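Local structure of phosphate-binding protein PstS 2 (4H1X) at residues S165-M170 with I186-N191. The protein probably serves as the solute-binding protein of the PstSACB ABC transporter, which imports phosphate. Numbering follows the deposited sequence. Where two conformers were deposited one is given.
Sequences SVSSLM and IDITSN
S167 and M170, one turn apart on helix 164-180, meet S190 and I188 of strand 183-190, closing a beta-alpha-beta crossover in a lobe of the periplasmic-binding-protein fold. The helix runs back against the strand nearly antiparallel, the two local axes making an angle of 161° and approaching to 8.5 Å. Strand 155-162 lies beside strand 183-190 in parallel and completes the unit. At the start of the segment, S165 faces other partners: its OG hydrogen-bonds R104 NH1 and makes a weak hydrogen bond to a citric acid molecule, probably from the crystallisation liquor. This end of the helix may therefore border the ligand cleft. S167 comes next and points at the strand end, its CA 6.3 Å from that of S190. In the conformer given, its hydroxyl, beside the backbone N and anti to the carbonyl carbon (chi1 -63°), also bonds the S163 carbonyl oxygen one turn back. There S167 OG stands 2.5 Å from S190 OG; either hydroxyl could donate, and the very short length leaves the details of this bond doubtful. Farther along, M170 supplies the apolar part of the contact through its CG. That carbon is directed anti to the backbone N (chi1 -172°), whereas the bend at chi2 carries the selenium of this selenomethionine away from the strand, and the bend at chi3 turns its terminal CE. M170 N also makes the regular helical bond to V166 O, 2.9 Å. Alternation along the strand turns I188 and S190 to the helix and T189 away from it, while the backbones of D187 and T189 bond strand 155-162. M209 also touches S167, M170 and I188, joining strand 207-210 to this packing. I188 reaches the helix with the end of its longer branch, placing CD1 3.8 Å from M170 CG.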
loop_
_atom_site.group_PDB
_atom_site.type_symbol
_atom_site.label_atom_id
_atom_site.label_comp_id
_atom_site.label_asym_id
_atom_site.label_seq_id
_atom_site.Cartn_x
_atom_site.Cartn_y
_atom_site.Cartn_z
ATOM N N SER A 165 0.469 0.803 -6.923
ATOM C CA SER A 165 0.989 0.477 -5.589
ATOM C C SER A 165 1.321 -1.006 -5.432
ATOM O O SER A 165 2.221 -1.355 -4.659
ATOM C CB SER A 165 -0.015 0.871 -4.506
ATOM O OG SER A 165 -0.177 2.281 -4.487
ATOM N N VAL A 166 0.592 -1.878 -6.144
ATOM C CA VAL A 166 0.820 -3.325 -6.018
ATOM C C VAL A 166 1.858 -3.827 -7.031
ATOM O O VAL A 166 2.370 -4.937 -6.860
ATOM C CB VAL A 166 -0.520 -4.090 -6.190
ATOM C CG1 VAL A 166 -0.371 -5.582 -5.826
ATOM C CG2 VAL A 166 -1.632 -3.441 -5.371
ATOM N N SER A 167 2.168 -3.021 -8.066
ATOM C CA SER A 167 3.068 -3.403 -9.167
ATOM C C SER A 167 4.435 -3.923 -8.731
ATOM O O SER A 167 4.866 -4.961 -9.239
ATOM C CB SER A 167 3.259 -2.237 -10.127
ATOM O OG SER A 167 2.013 -1.906 -10.711
ATOM N N SER A 168 5.134 -3.202 -7.822
ATOM C CA SER A 168 6.474 -3.612 -7.394
ATOM C C SER A 168 6.438 -4.994 -6.757
ATOM O O SER A 168 7.236 -5.846 -7.144
ATOM C CB SER A 168 7.102 -2.599 -6.441
ATOM O OG SER A 168 8.436 -3.008 -6.190
ATOM N N LEU A 169 5.483 -5.222 -5.837
ATOM C CA LEU A 169 5.335 -6.505 -5.165
ATOM C C LEU A 169 4.968 -7.612 -6.168
ATOM O O LEU A 169 5.516 -8.721 -6.083
ATOM C CB LEU A 169 4.294 -6.431 -4.045
ATOM C CG LEU A 169 4.047 -7.777 -3.318
ATOM C CD1 LEU A 169 5.349 -8.336 -2.681
ATOM C CD2 LEU A 169 2.951 -7.643 -2.283
HETATM N N MSE A 170 4.060 -7.311 -7.119
HETATM C CA MSE A 170 3.665 -8.268 -8.153
HETATM C C MSE A 170 4.890 -8.679 -8.973
HETATM O O MSE A 170 5.042 -9.863 -9.272
HETATM C CB MSE A 170 2.576 -7.658 -9.046
HETATM C CG MSE A 170 1.980 -8.642 -10.005
HETATM SE SE MSE A 170 1.358 -10.289 -9.063
HETATM C CE MSE A 170 0.138 -9.647 -7.921
ATOM N N ILE A 186 5.059 -13.214 -17.783
ATOM C CA ILE A 186 4.072 -12.463 -16.995
ATOM C C ILE A 186 4.242 -10.985 -17.332
ATOM O O ILE A 186 5.306 -10.436 -17.078
ATOM C CB ILE A 186 4.167 -12.740 -15.455
ATOM C CG1 ILE A 186 3.898 -14.250 -15.110
ATOM C CG2 ILE A 186 3.178 -11.824 -14.708
ATOM C CD1 ILE A 186 4.193 -14.680 -13.623
ATOM N N ASP A 187 3.209 -10.359 -17.909
ATOM C CA ASP A 187 3.168 -8.931 -18.212
ATOM C C ASP A 187 2.419 -8.233 -17.079
ATOM O O ASP A 187 1.320 -8.674 -16.694
ATOM C CB ASP A 187 2.432 -8.656 -19.533
ATOM C CG ASP A 187 3.114 -9.032 -20.840
ATOM O OD1 ASP A 187 4.221 -9.604 -20.793
ATOM O OD2 ASP A 187 2.539 -8.750 -21.906
ATOM N N ILE A 188 2.998 -7.178 -16.533
ATOM C CA ILE A 188 2.333 -6.470 -15.457
ATOM C C ILE A 188 2.070 -5.055 -15.940
ATOM O O ILE A 188 3.025 -4.323 -16.219
ATOM C CB ILE A 188 3.182 -6.505 -14.164
ATOM C CG1 ILE A 188 3.409 -7.970 -13.695
ATOM C CG2 ILE A 188 2.520 -5.630 -13.084
ATOM C CD1 ILE A 188 4.543 -8.202 -12.725
ATOM N N THR A 189 0.797 -4.665 -16.001
ATOM C CA THR A 189 0.422 -3.338 -16.453
ATOM C C THR A 189 -0.026 -2.508 -15.278
ATOM O O THR A 189 -0.977 -2.888 -14.581
ATOM C CB THR A 189 -0.669 -3.429 -17.524
ATOM O OG1 THR A 189 -0.172 -4.172 -18.634
ATOM C CG2 THR A 189 -1.144 -2.051 -17.986
ATOM N N SER A 190 0.656 -1.379 -15.059
ATOM C CA SER A 190 0.312 -0.438 -14.007
ATOM C C SER A 190 -0.564 0.659 -14.587
ATOM O O SER A 190 -0.159 1.322 -15.543
ATOM C CB SER A 190 1.571 0.195 -13.419
ATOM O OG SER A 190 2.430 -0.786 -12.879
ATOM N N ASN A 191 -1.756 0.840 -14.032
ATOM C CA ASN A 191 -2.632 1.935 -14.456
ATOM C C ASN A 191 -3.401 2.445 -13.220
ATOM O O ASN A 191 -3.118 3.544 -12.734
ATOM C CB ASN A 191 -3.521 1.557 -15.654
ATOM C CG ASN A 191 -4.109 0.161 -15.659
ATOM O OD1 ASN A 191 -4.339 -0.456 -14.612
ATOM N ND2 ASN A 191 -4.401 -0.343 -16.843
#